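Local coordinates for CoA-binding domain-containing protein (Thermus thermophilus, PDB 1IUL) that is of unknown function but probably binds coenzyme A or a related nucleotide through a Rossmann-like domain, at residues Val43-Pro48 against Phe56-Val61. Sequence-based numbering, arbitrary orientation.
Sequences VLPVNP and FGEEAV
Chi1 of 174° in Val46 puts CG2 beside the backbone N, and Val61, with its CG2 between N and carbonyl carbon, brings that methyl to 3.6 Å from Val46 CG2, while chi1 of -35° in Phe56 swings CG away from the carbonyl carbon and sets the ring beside Val43 and Pro45. The contact lies at the margin of a Rossmann-like fold: strand 42-46 is the outermost strand on its side of the parallel sheet, hydrogen-bonded to strand 15-19, and residues 56-61 run along its other edge. Pairing is confined to a single parallel bridge, Val61 being bonded to the residues before and after Val46. Val61 N donates to Pro45 O over 3.3 Å, the longer of the two bonds, from a position tilted 29° out of the carbonyl plane, and Asn47 N donates to Val61 O over 2.8 Å, nearly in line with that carbonyl. Toward Val43 the backbones part (7.0 Å between the CA atoms of Val43 and Phe56) and a water donates to Val43 O and Phe56 O; a second, next to the bridge, donates to Pro45 O and Glu59 O. Pro45 O thus accepts from both a peptide N-H and a water. Apolar contacts accompany the first water. Val43 CG2 lies 3.5 Å from Phe56 CD2, obliquely to the ring, whereas Pro45 CB sits at the ring edge, near its plane; Pro33 and Arg37 of helix 28-37 pack on Val43 and Phe56, and His30 meets the ring. The side chains of Glu58 and Pro45 cross at about a right angle, with Glu58 CB 3.7 Å from Pro45 CD.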
loop_
_atom_site.group_PDB
_atom_site.type_symbol
_atom_site.label_atom_id
_atom_site.label_comp_id
_atom_site.label_asym_id
_atom_site.label_seq_id
_atom_site.Cartn_x
_atom_site.Cartn_y
_atom_site.Cartn_z
ATOM N N VAL A 43 -1.852 -4.592 -8.638
ATOM C CA VAL A 43 -2.368 -3.723 -7.595
ATOM C C VAL A 43 -3.825 -4.029 -7.275
ATOM O O VAL A 43 -4.684 -4.085 -8.162
ATOM C CB VAL A 43 -2.160 -2.210 -7.953
ATOM C CG1 VAL A 43 -1.241 -2.085 -9.152
ATOM C CG2 VAL A 43 -3.481 -1.515 -8.194
ATOM N N LEU A 44 -4.077 -4.252 -5.989
ATOM C CA LEU A 44 -5.401 -4.576 -5.477
ATOM C C LEU A 44 -5.974 -3.383 -4.732
ATOM O O LEU A 44 -5.547 -3.076 -3.621
ATOM C CB LEU A 44 -5.314 -5.778 -4.532
ATOM C CG LEU A 44 -4.428 -6.937 -4.999
ATOM C CD1 LEU A 44 -4.143 -7.882 -3.836
ATOM C CD2 LEU A 44 -5.129 -7.672 -6.138
ATOM N N PRO A 45 -6.960 -2.700 -5.334
ATOM C CA PRO A 45 -7.585 -1.532 -4.711
ATOM C C PRO A 45 -8.485 -1.862 -3.521
ATOM O O PRO A 45 -9.310 -2.777 -3.578
ATOM C CB PRO A 45 -8.361 -0.886 -5.861
ATOM C CG PRO A 45 -8.674 -2.016 -6.778
ATOM C CD PRO A 45 -7.543 -3.001 -6.656
ATOM N N VAL A 46 -8.313 -1.108 -2.440
ATOM C CA VAL A 46 -9.113 -1.286 -1.239
ATOM C C VAL A 46 -9.581 0.086 -0.763
ATOM O O VAL A 46 -8.771 0.938 -0.399
ATOM C CB VAL A 46 -8.303 -1.962 -0.106
ATOM C CG1 VAL A 46 -9.133 -2.003 1.180
ATOM C CG2 VAL A 46 -7.902 -3.373 -0.516
ATOM N N ASN A 47 -10.892 0.299 -0.801
ATOM C CA ASN A 47 -11.498 1.551 -0.368
ATOM C C ASN A 47 -13.012 1.405 -0.313
ATOM O O ASN A 47 -13.661 1.142 -1.330
ATOM C CB ASN A 47 -11.144 2.698 -1.321
ATOM C CG ASN A 47 -11.468 4.068 -0.736
ATOM O OD1 ASN A 47 -12.282 4.191 0.178
ATOM N ND2 ASN A 47 -10.827 5.105 -1.264
ATOM N N PRO A 48 -13.594 1.552 0.886
ATOM C CA PRO A 48 -15.044 1.435 1.017
ATOM C C PRO A 48 -15.767 2.422 0.102
ATOM O O PRO A 48 -16.835 2.119 -0.427
ATOM C CB PRO A 48 -15.299 1.733 2.497
ATOM C CG PRO A 48 -14.053 2.397 2.985
ATOM C CD PRO A 48 -12.948 1.803 2.185
ATOM N N PHE A 56 -7.943 -0.094 -11.774
ATOM C CA PHE A 56 -6.704 -0.755 -12.169
ATOM C C PHE A 56 -6.982 -2.186 -12.628
ATOM O O PHE A 56 -6.162 -3.088 -12.442
ATOM C CB PHE A 56 -5.705 -0.736 -11.002
ATOM C CG PHE A 56 -5.780 0.516 -10.165
ATOM C CD1 PHE A 56 -5.446 1.752 -10.708
ATOM C CD2 PHE A 56 -6.231 0.467 -8.851
ATOM C CE1 PHE A 56 -5.567 2.920 -9.958
ATOM C CE2 PHE A 56 -6.357 1.627 -8.093
ATOM C CZ PHE A 56 -6.025 2.857 -8.649
ATOM N N GLY A 57 -8.151 -2.382 -13.232
ATOM C CA GLY A 57 -8.520 -3.696 -13.730
ATOM C C GLY A 57 -8.914 -4.709 -12.671
ATOM O O GLY A 57 -8.864 -5.913 -12.914
ATOM N N GLU A 58 -9.307 -4.225 -11.497
ATOM C CA GLU A 58 -9.717 -5.096 -10.400
ATOM C C GLU A 58 -10.890 -4.461 -9.657
ATOM O O GLU A 58 -11.033 -3.240 -9.639
ATOM C CB GLU A 58 -8.551 -5.311 -9.431
ATOM C CG GLU A 58 -7.297 -5.885 -10.069
ATOM C CD GLU A 58 -7.324 -7.400 -10.157
ATOM O OE1 GLU A 58 -8.350 -7.999 -9.772
ATOM O OE2 GLU A 58 -6.319 -7.990 -10.612
ATOM N N GLU A 59 -11.732 -5.291 -9.050
ATOM C CA GLU A 59 -12.879 -4.785 -8.308
ATOM C C GLU A 59 -12.424 -4.276 -6.949
ATOM O O GLU A 59 -11.770 -4.994 -6.197
ATOM C CB GLU A 59 -13.930 -5.877 -8.112
ATOM C CG GLU A 59 -15.028 -5.481 -7.136
ATOM C CD GLU A 59 -16.290 -6.308 -7.293
ATOM O OE1 GLU A 59 -17.398 -5.730 -7.227
ATOM O OE2 GLU A 59 -16.174 -7.535 -7.480
ATOM N N ALA A 60 -12.773 -3.035 -6.639
ATOM C CA ALA A 60 -12.391 -2.444 -5.371
ATOM C C ALA A 60 -13.174 -3.057 -4.216
ATOM O O ALA A 60 -14.399 -3.113 -4.255
ATOM C CB ALA A 60 -12.617 -0.938 -5.417
ATOM N N VAL A 61 -12.459 -3.522 -3.195
ATOM C CA VAL A 61 -13.091 -4.103 -2.014
ATOM C C VAL A 61 -13.039 -3.070 -0.897
ATOM O O VAL A 61 -12.207 -2.165 -0.921
ATOM C CB VAL A 61 -12.378 -5.387 -1.549
ATOM C CG1 VAL A 61 -12.565 -6.479 -2.587
ATOM C CG2 VAL A 61 -10.906 -5.122 -1.316
HETATM O O HOH W 1 -4.036 -4.487 -11.113
HETATM O O HOH W 2 -9.446 -5.294 -4.797
#